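Putative Scyalone Dehydratase (Novosphingobium aromaticivorans DSM 12444, PDB 3EF8) is of unknown function but, as an NTF2-like protein, may be a scytalone dehydratase-like lyase that removes water from a small substrate. Local coordinates at residues Val42-Asn47 with Arg128-Thr133; Glu84-Val89 with Phe113-Lys118; Gly106-Gln111 with Thr136-Arg141. All blocks are in the same frame, centred on the assembly; numbering follows the deposited sequence.

Contact 1 (Val42-Asn47 with Arg128-Thr133); sequences VSYAPN and RELRTT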
loop_
_atom_site.group_PDB
_atom_site.type_symbol
_atom_site.label_atom_id
_atom_site.label_comp_id
_atom_site.label_asym_id
_atom_site.label_seq_id
_atom_site.Cartn_x
_atom_site.Cartn_y
_atom_site.Cartn_z
ATOM N N VAL A 42 -2.768 -23.318 -5.907
ATOM C CA VAL A 42 -1.997 -22.383 -5.103
ATOM C C VAL A 42 -0.570 -22.892 -4.992
ATOM O O VAL A 42 -0.323 -24.055 -4.681
ATOM C CB VAL A 42 -2.656 -22.136 -3.722
ATOM C CG1 VAL A 42 -1.906 -21.144 -2.933
ATOM C CG2 VAL A 42 -4.063 -21.635 -3.894
ATOM N N SER A 43 0.383 -22.007 -5.257
ATOM C CA SER A 43 1.788 -22.326 -5.179
ATOM C C SER A 43 2.494 -21.359 -4.284
ATOM O O SER A 43 2.596 -20.167 -4.589
ATOM C CB SER A 43 2.444 -22.308 -6.550
ATOM O OG SER A 43 3.825 -22.537 -6.457
ATOM N N TYR A 44 3.058 -21.886 -3.204
ATOM C CA TYR A 44 3.854 -21.089 -2.288
ATOM C C TYR A 44 5.352 -21.416 -2.356
ATOM O O TYR A 44 6.180 -20.608 -1.942
ATOM C CB TYR A 44 3.348 -21.228 -0.862
ATOM C CG TYR A 44 1.899 -20.861 -0.682
ATOM C CD1 TYR A 44 1.426 -19.611 -1.078
ATOM C CD2 TYR A 44 1.001 -21.750 -0.094
ATOM C CE1 TYR A 44 0.102 -19.252 -0.908
ATOM C CE2 TYR A 44 -0.324 -21.412 0.083
ATOM C CZ TYR A 44 -0.773 -20.160 -0.320
ATOM O OH TYR A 44 -2.095 -19.813 -0.148
ATOM N N ALA A 45 5.683 -22.581 -2.896
ATOM C CA ALA A 45 7.073 -23.027 -3.101
ATOM C C ALA A 45 7.125 -24.184 -4.093
ATOM O O ALA A 45 6.110 -24.786 -4.393
ATOM C CB ALA A 45 7.728 -23.411 -1.805
ATOM N N PRO A 46 8.317 -24.494 -4.604
ATOM C CA PRO A 46 8.351 -25.444 -5.704
ATOM C C PRO A 46 7.805 -26.791 -5.285
ATOM O O PRO A 46 7.382 -27.593 -6.127
ATOM C CB PRO A 46 9.839 -25.511 -6.076
ATOM C CG PRO A 46 10.410 -24.210 -5.578
ATOM C CD PRO A 46 9.632 -23.900 -4.325
ATOM N N ASN A 47 7.753 -27.000 -3.980
ATOM C CA ASN A 47 7.286 -28.263 -3.442
ATOM C C ASN A 47 6.236 -28.016 -2.373
ATOM O O ASN A 47 6.077 -28.794 -1.426
ATOM C CB ASN A 47 8.469 -29.075 -2.877
ATOM N N ARG A 128 -3.190 -18.845 -7.543
ATOM C CA ARG A 128 -2.294 -17.896 -6.867
ATOM C C ARG A 128 -0.913 -18.475 -6.787
ATOM O O ARG A 128 -0.730 -19.604 -6.288
ATOM C CB ARG A 128 -2.713 -17.564 -5.437
ATOM C CG ARG A 128 -4.084 -17.088 -5.258
ATOM C CD ARG A 128 -4.194 -16.244 -4.001
ATOM N NE ARG A 128 -3.664 -14.896 -4.246
ATOM C CZ ARG A 128 -3.831 -13.855 -3.455
ATOM N NH1 ARG A 128 -4.373 -13.996 -2.259
ATOM N NH2 ARG A 128 -3.462 -12.675 -3.877
ATOM N N GLU A 129 0.067 -17.702 -7.207
ATOM C CA GLU A 129 1.441 -18.081 -7.104
ATOM C C GLU A 129 2.160 -16.991 -6.324
ATOM O O GLU A 129 2.218 -15.838 -6.747
ATOM C CB GLU A 129 2.080 -18.260 -8.464
ATOM C CG GLU A 129 3.548 -18.528 -8.408
ATOM C CD GLU A 129 4.147 -18.761 -9.768
ATOM O OE1 GLU A 129 3.596 -19.580 -10.542
ATOM O OE2 GLU A 129 5.188 -18.179 -10.037
ATOM N N LEU A 130 2.667 -17.329 -5.148
ATOM C CA LEU A 130 3.462 -16.407 -4.348
ATOM C C LEU A 130 4.886 -16.531 -4.706
ATOM O O LEU A 130 5.444 -17.662 -4.691
ATOM C CB LEU A 130 3.316 -16.691 -2.867
ATOM C CG LEU A 130 4.175 -15.851 -1.960
ATOM C CD1 LEU A 130 3.737 -14.379 -1.916
ATOM C CD2 LEU A 130 4.151 -16.441 -0.536
ATOM N N ARG A 131 5.517 -15.402 -5.031
ATOM C CA ARG A 131 6.957 -15.329 -5.252
ATOM C C ARG A 131 7.522 -14.502 -4.105
ATOM O O ARG A 131 7.012 -13.452 -3.778
ATOM C CB ARG A 131 7.307 -14.740 -6.614
ATOM C CG ARG A 131 6.725 -15.562 -7.749
ATOM C CD ARG A 131 7.141 -15.023 -9.101
ATOM N NE ARG A 131 6.443 -15.745 -10.149
ATOM C CZ ARG A 131 6.389 -15.367 -11.421
ATOM N NH1 ARG A 131 7.022 -14.272 -11.828
ATOM N NH2 ARG A 131 5.706 -16.095 -12.280
ATOM N N THR A 132 8.540 -15.022 -3.421
ATOM C CA THR A 132 9.074 -14.434 -2.225
ATOM C C THR A 132 10.298 -13.599 -2.545
ATOM O O THR A 132 11.341 -14.078 -2.970
ATOM C CB THR A 132 9.382 -15.535 -1.165
ATOM O OG1 THR A 132 8.158 -16.189 -0.811
ATOM C CG2 THR A 132 9.974 -14.943 0.079
ATOM N N THR A 133 10.138 -12.298 -2.407
ATOM C CA THR A 133 11.199 -11.345 -2.646
ATOM C C THR A 133 12.276 -11.449 -1.610
ATOM O O THR A 133 13.462 -11.451 -1.922
ATOM C CB THR A 133 10.601 -9.913 -2.653
ATOM O OG1 THR A 133 9.495 -9.920 -3.551
ATOM C CG2 THR A 133 11.625 -8.842 -3.050
HETATM O O HOH W 1 7.169 -18.110 -2.560
#

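Contact 2 (Glu84-Val89 with Phe113-Lys118); sequences ETEANV and FDTVVK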
loop_
_atom_site.group_PDB
_atom_site.type_symbol
_atom_site.label_atom_id
_atom_site.label_comp_id
_atom_site.label_asym_id
_atom_site.label_seq_id
_atom_site.Cartn_x
_atom_site.Cartn_y
_atom_site.Cartn_z
ATOM N N GLU A 84 -13.774 -10.486 -19.931
ATOM C CA GLU A 84 -14.518 -9.775 -18.878
ATOM C C GLU A 84 -14.723 -10.665 -17.640
ATOM O O GLU A 84 -15.180 -10.163 -16.608
ATOM C CB GLU A 84 -15.823 -9.181 -19.393
ATOM C CG GLU A 84 -17.049 -10.107 -19.467
ATOM C CD GLU A 84 -17.024 -11.154 -20.580
ATOM O OE1 GLU A 84 -16.026 -11.267 -21.294
ATOM O OE2 GLU A 84 -18.018 -11.911 -20.678
ATOM N N THR A 85 -14.399 -11.950 -17.713
ATOM C CA THR A 85 -14.549 -12.855 -16.565
ATOM C C THR A 85 -13.290 -13.604 -16.210
ATOM O O THR A 85 -13.316 -14.524 -15.429
ATOM C CB THR A 85 -15.687 -13.886 -16.774
ATOM O OG1 THR A 85 -15.330 -14.729 -17.889
ATOM C CG2 THR A 85 -17.032 -13.191 -16.977
ATOM N N GLU A 86 -12.154 -13.101 -16.692
ATOM C CA GLU A 86 -10.847 -13.712 -16.422
ATOM C C GLU A 86 -9.754 -12.681 -16.506
ATOM O O GLU A 86 -9.626 -11.967 -17.495
ATOM C CB GLU A 86 -10.506 -14.839 -17.413
ATOM C CG GLU A 86 -9.173 -15.540 -17.161
ATOM C CD GLU A 86 -8.761 -16.562 -18.221
ATOM O OE1 GLU A 86 -9.607 -16.928 -19.064
ATOM O OE2 GLU A 86 -7.624 -17.048 -18.173
ATOM N N ALA A 87 -8.973 -12.564 -15.433
ATOM C CA ALA A 87 -7.893 -11.612 -15.421
ATOM C C ALA A 87 -6.680 -12.214 -14.753
ATOM O O ALA A 87 -6.783 -13.036 -13.835
ATOM C CB ALA A 87 -8.315 -10.318 -14.702
ATOM N N ASN A 88 -5.534 -11.712 -15.180
ATOM C CA ASN A 88 -4.229 -12.033 -14.622
ATOM C C ASN A 88 -3.792 -10.797 -13.824
ATOM O O ASN A 88 -3.919 -9.657 -14.257
ATOM C CB ASN A 88 -3.240 -12.307 -15.736
ATOM C CG ASN A 88 -3.590 -13.536 -16.525
ATOM O OD1 ASN A 88 -4.163 -14.462 -15.983
ATOM N ND2 ASN A 88 -3.211 -13.555 -17.826
ATOM N N VAL A 89 -3.324 -11.056 -12.609
ATOM C CA VAL A 89 -2.981 -9.970 -11.688
ATOM C C VAL A 89 -1.583 -10.160 -11.117
ATOM O O VAL A 89 -1.177 -11.273 -10.752
ATOM C CB VAL A 89 -3.952 -9.967 -10.509
ATOM C CG1 VAL A 89 -3.811 -8.674 -9.616
ATOM C CG2 VAL A 89 -5.422 -10.087 -11.034
ATOM N N PHE A 113 1.268 -13.587 -8.179
ATOM C CA PHE A 113 0.898 -13.748 -9.578
ATOM C C PHE A 113 -0.363 -14.592 -9.563
ATOM O O PHE A 113 -0.312 -15.788 -9.303
ATOM C CB PHE A 113 2.024 -14.358 -10.404
ATOM C CG PHE A 113 3.120 -13.392 -10.707
ATOM C CD1 PHE A 113 4.033 -13.036 -9.736
ATOM C CD2 PHE A 113 3.193 -12.767 -11.930
ATOM C CE1 PHE A 113 4.996 -12.082 -9.996
ATOM C CE2 PHE A 113 4.189 -11.837 -12.171
ATOM C CZ PHE A 113 5.081 -11.519 -11.208
ATOM N N ASP A 114 -1.492 -13.977 -9.846
ATOM C CA ASP A 114 -2.786 -14.581 -9.726
ATOM C C ASP A 114 -3.547 -14.613 -11.042
ATOM O O ASP A 114 -3.331 -13.776 -11.924
ATOM C CB ASP A 114 -3.642 -13.760 -8.726
ATOM C CG ASP A 114 -3.039 -13.658 -7.315
ATOM O OD1 ASP A 114 -2.456 -14.661 -6.822
ATOM O OD2 ASP A 114 -3.217 -12.557 -6.712
ATOM N N THR A 115 -4.411 -15.614 -11.181
ATOM C CA THR A 115 -5.496 -15.581 -12.151
ATOM C C THR A 115 -6.795 -15.683 -11.386
ATOM O O THR A 115 -6.973 -16.599 -10.537
ATOM C CB THR A 115 -5.386 -16.743 -13.172
ATOM O OG1 THR A 115 -4.157 -16.596 -13.900
ATOM C CG2 THR A 115 -6.610 -16.759 -14.153
ATOM N N VAL A 116 -7.648 -14.710 -11.647
ATOM C CA VAL A 116 -8.962 -14.585 -11.071
ATOM C C VAL A 116 -10.028 -14.771 -12.169
ATOM O O VAL A 116 -9.829 -14.438 -13.343
ATOM C CB VAL A 116 -9.118 -13.239 -10.302
ATOM C CG1 VAL A 116 -8.107 -13.207 -9.137
ATOM C CG2 VAL A 116 -8.960 -12.057 -11.211
ATOM N N VAL A 117 -11.144 -15.360 -11.767
ATOM C CA VAL A 117 -12.273 -15.599 -12.664
ATOM C C VAL A 117 -13.536 -15.136 -12.005
ATOM O O VAL A 117 -13.671 -15.207 -10.804
ATOM C CB VAL A 117 -12.368 -17.108 -13.053
ATOM C CG1 VAL A 117 -11.161 -17.511 -13.904
ATOM C CG2 VAL A 117 -12.493 -17.984 -11.783
ATOM N N LYS A 118 -14.482 -14.673 -12.813
ATOM C CA LYS A 118 -15.745 -14.185 -12.305
ATOM C C LYS A 118 -16.828 -15.220 -12.502
ATOM O O LYS A 118 -17.102 -15.654 -13.622
ATOM C CB LYS A 118 -16.143 -12.879 -12.950
ATOM C CG LYS A 118 -17.118 -12.075 -12.155
ATOM C CD LYS A 118 -17.647 -10.874 -12.921
ATOM C CE LYS A 118 -18.623 -10.052 -12.068
ATOM N NZ LYS A 118 -19.291 -8.936 -12.806
#

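Contact 3 (Gly106-Gln111 with Thr136-Arg141); sequences GILYGQ and TDYHVR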
loop_
_atom_site.group_PDB
_atom_site.type_symbol
_atom_site.label_atom_id
_atom_site.label_comp_id
_atom_site.label_asym_id
_atom_site.label_seq_id
_atom_site.Cartn_x
_atom_site.Cartn_y
_atom_site.Cartn_z
ATOM N N GLY A 106 7.647 -12.226 12.066
ATOM C CA GLY A 106 8.143 -12.731 10.817
ATOM C C GLY A 106 7.574 -11.905 9.669
ATOM O O GLY A 106 6.367 -11.683 9.617
ATOM N N ILE A 107 8.469 -11.418 8.836
ATOM C CA ILE A 107 8.065 -10.532 7.743
ATOM C C ILE A 107 8.282 -11.196 6.402
ATOM O O ILE A 107 9.366 -11.681 6.124
ATOM C CB ILE A 107 8.879 -9.216 7.735
ATOM C CG1 ILE A 107 9.082 -8.653 9.145
ATOM C CG2 ILE A 107 8.205 -8.225 6.736
ATOM C CD1 ILE A 107 7.862 -8.296 9.894
ATOM N N LEU A 108 7.212 -11.183 5.580
ATOM C CA LEU A 108 7.254 -11.636 4.204
ATOM C C LEU A 108 7.096 -10.418 3.293
ATOM O O LEU A 108 6.168 -9.633 3.442
ATOM C CB LEU A 108 6.131 -12.641 3.902
ATOM C CG LEU A 108 5.808 -12.836 2.396
ATOM C CD1 LEU A 108 6.952 -13.611 1.950
ATOM C CD2 LEU A 108 4.482 -13.613 2.220
ATOM N N TYR A 109 8.043 -10.285 2.383
ATOM C CA TYR A 109 7.989 -9.322 1.271
ATOM C C TYR A 109 7.787 -10.135 0.018
ATOM O O TYR A 109 8.633 -10.956 -0.317
ATOM C CB TYR A 109 9.255 -8.520 1.157
ATOM C CG TYR A 109 9.688 -7.824 2.410
ATOM C CD1 TYR A 109 9.250 -6.547 2.735
ATOM C CD2 TYR A 109 10.548 -8.478 3.287
ATOM C CE1 TYR A 109 9.676 -5.909 3.897
ATOM C CE2 TYR A 109 11.012 -7.840 4.418
ATOM C CZ TYR A 109 10.560 -6.565 4.725
ATOM O OH TYR A 109 11.023 -5.929 5.865
ATOM N N GLY A 110 6.650 -9.981 -0.652
ATOM C CA GLY A 110 6.341 -10.898 -1.721
ATOM C C GLY A 110 5.656 -10.263 -2.913
ATOM O O GLY A 110 5.326 -9.063 -2.906
ATOM N N GLN A 111 5.478 -11.091 -3.914
ATOM C CA GLN A 111 4.709 -10.781 -5.116
ATOM C C GLN A 111 3.691 -11.869 -5.319
ATOM O O GLN A 111 4.038 -13.058 -5.200
ATOM C CB GLN A 111 5.627 -10.736 -6.341
ATOM C CG GLN A 111 6.818 -9.839 -6.194
ATOM C CD GLN A 111 7.793 -9.967 -7.382
ATOM O OE1 GLN A 111 7.683 -10.930 -8.166
ATOM N NE2 GLN A 111 8.745 -9.053 -7.490
ATOM N N THR A 136 12.145 -11.915 6.634
ATOM C CA THR A 136 12.867 -11.628 7.862
ATOM C C THR A 136 12.261 -12.356 9.019
ATOM O O THR A 136 11.076 -12.233 9.331
ATOM C CB THR A 136 12.829 -10.095 8.135
ATOM O OG1 THR A 136 13.429 -9.428 7.006
ATOM C CG2 THR A 136 13.608 -9.729 9.424
ATOM N N ASP A 137 13.131 -13.121 9.690
ATOM C CA ASP A 137 12.744 -13.845 10.909
ATOM C C ASP A 137 11.529 -14.729 10.677
ATOM O O ASP A 137 10.729 -14.984 11.571
ATOM C CB ASP A 137 12.508 -12.871 12.053
ATOM C CG ASP A 137 13.778 -12.185 12.522
ATOM O OD1 ASP A 137 14.838 -12.855 12.587
ATOM O OD2 ASP A 137 13.721 -11.017 12.880
ATOM N N TYR A 138 11.444 -15.259 9.457
ATOM C CA TYR A 138 10.257 -15.948 9.020
ATOM C C TYR A 138 10.300 -17.464 9.270
ATOM O O TYR A 138 11.372 -18.014 9.629
ATOM C CB TYR A 138 10.072 -15.622 7.540
ATOM C CG TYR A 138 8.702 -15.853 6.955
ATOM C CD1 TYR A 138 7.578 -15.257 7.501
ATOM C CD2 TYR A 138 8.534 -16.592 5.808
ATOM C CE1 TYR A 138 6.327 -15.453 6.960
ATOM C CE2 TYR A 138 7.271 -16.769 5.247
ATOM C CZ TYR A 138 6.199 -16.186 5.802
ATOM O OH TYR A 138 4.965 -16.398 5.218
ATOM N N HIS A 139 9.146 -18.091 9.108
ATOM C CA HIS A 139 8.948 -19.523 9.515
ATOM C C HIS A 139 8.879 -20.468 8.353
ATOM O O HIS A 139 8.633 -21.658 8.491
ATOM C CB HIS A 139 7.708 -19.671 10.369
ATOM C CG HIS A 139 6.459 -19.361 9.631
ATOM N ND1 HIS A 139 6.115 -18.073 9.283
ATOM C CD2 HIS A 139 5.483 -20.160 9.152
ATOM C CE1 HIS A 139 4.975 -18.100 8.612
ATOM N NE2 HIS A 139 4.574 -19.356 8.518
ATOM N N VAL A 140 9.050 -19.928 7.164
ATOM C CA VAL A 140 9.053 -20.730 5.961
ATOM C C VAL A 140 10.347 -20.522 5.215
ATOM O O VAL A 140 10.774 -19.396 4.933
ATOM C CB VAL A 140 7.890 -20.395 5.003
ATOM C CG1 VAL A 140 7.871 -21.424 3.834
ATOM C CG2 VAL A 140 6.554 -20.356 5.740
ATOM N N ARG A 141 11.037 -21.629 4.955
ATOM C CA ARG A 141 12.306 -21.586 4.263
ATOM C C ARG A 141 12.194 -21.698 2.751
ATOM O O ARG A 141 12.827 -20.945 2.025
ATOM C CB ARG A 141 13.226 -22.696 4.802
ATOM C CG ARG A 141 14.570 -22.670 4.153
HETATM O O HOH W 2 13.480 -6.735 6.964
#

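Contact 1 (Val42-Asn47 with Arg128-Thr133)
S43 sits beside E129, and V42 beside R128, at the one parallel junction in the otherwise antiparallel, mixed sheet of this SnoaL-like (NTF2-like) fold. Strand 40-43 runs here along strand 122-136.

Two backbone bonds define the pairing, both made by S43. Its N gives to R128 O at 2.8 Å (N-H...O 164°), and its O takes L130 N at 2.9 Å (161°); in each the donor meets the oxygen nearly end-on. R128 O also receives a CA-H contact, 3.3 Å from V42 CA.

Direct pairing stops where the chain turns its corner at Y44, which with A45 forms a classic bulge opposite F48. A water carries the link onward: it donates to L130 O and to Y44 O, the latter at 2.8 Å, and accepts from T132 OG1.

Among apolar groups, the Y44 ring offers an edge, CD1 lying 3.9 Å from L130 CB in the ring plane, and the two side chains cross at about a right angle. With CG anti to its carbonyl carbon (chi1 -57°), the ring runs back toward V42. There V42 CG1 is 4.4 Å from R128 CB, while the guanidinium of R128 leads off to a salt bridge with D114.

Charged groups and the S43 hydroxyl gather on the face of S43 and E129. S43 OG bonds to N144, and E129 OE1 pairs with R127. R131 grips E129 side-on, its NH2 at 3.1 Å and its NE at 2.7 Å from the same oxygen, OE2, both nitrogens coming from one face of the carboxylate.

Contact 2 (Glu84-Val89 with Phe113-Lys118)
The long beta hairpin of strands 86-99 and 106-119 is joined here at the end far from its turn, with A87 and V89 facing V116 and D114 as antiparallel hydrogen-bonded pairs. V89 N reaches D114 O at 2.8 Å, and D114 N returns to V89 O almost straight (175°), within the carbonyl plane. A87 and V116 exchange two bonds likewise, V116 N lying 2.9 Å from A87 O. Beyond the strand's start the geometry changes: K118 N still reaches T85 O at 2.9 Å, but stands 36° above that carbonyl plane.

The two faces differ. On one, N88 and T115 form a non-hydrogen-bonded pair whose side chains lie side by side, and T115 OG1 donates to N88 OD1 at 3.0 Å; the hydroxyl is placed for this by chi1 of -62°, anti to its carbonyl carbon.

The other face is mostly apolar, with M16 and M17 of helix 3-25 packing against V116 and V89. D114, the exception on this face, directs its carboxylate to R128. V116 CG2 meets A87 CB at 4.0 Å and V89 CG2 at 4.1 Å. Lodged between its own N and carbonyl carbon, V116 CG2 comes within 3.5 Å of A87 O.

Contact 3 (Gly106-Gln111 with Thr136-Arg141)
Y138 lies against G106, I107 and L108 just past the last pairing of strands 106-119 and 122-136. That pairing is a single antiparallel hydrogen-bonded pair, I107 with T136: I107 N to T136 O and T136 N to I107 O both measure 2.8 Å, the first nearly straight at 172°, and both donors lie in the carbonyl plane. D137, with positive phi, then turns the chain out of the strand.

From Y138 CB, which itself stays clear of 106-111, CG extends anti to the backbone N (chi1 -161°) and carries the ring back over the strand. Y138 CD1 meets the backbone first, 4.0 Å from G106 C. Next, Y138 CE1 and CZ lie 4.2 and 4.0 Å from L108 CB, with that CB standing over one face of the ring. At the tip, Y138 OH is 4.1 Å from L108 CD2. H139 ND1 lies over the opposite face near the rim, 3.5 Å above the plane, which leaves the ring held between L108 and H139. G106 matters for the fit, since a CB there would fall only 3.3 Å from Y138 CD1. Putting a serine in place of Y138 would probably open a gap beside L108 CB and take away the ring face over which H139 ND1 lies.

Away from the tyrosine, T136 OG1 sits at the edge of the Y109 ring, 3.9 Å from CE2, and a water joins it to Y109 OH.

Strand 86-99 borders this region, its H97 meeting the Y138 ring edge-to-face and its Y99 touching it too, while L94 packs on I107 and Y109. T132 and T135 of strand 122-136 cover L108, and I96 of the second subunit packs on Y109.

All three contacts belong to one sheet, in which strand 122-136 lies between 40-43 and 106-119. Contacts 1 and 2 meet where strand 122-136 lies against 106-119, through E129 with F113 and the R128-D114 salt bridge; contacts 1 and 3 do so through R131 with Q111 and T133 with Y109. Contacts 2 and 3 use successive parts of strand 106-119, about 26 Å apart between centres, on opposite sides of the chain's centre. All are partly buried, contact 1 lying nearest that centre. Contact 2 is the most regular pairing, contact 1 passes from backbone bonds to water, and contact 3 adds a tyrosine ring to a single backbone pair. All reach the second subunit, contact 2 through F113 alone.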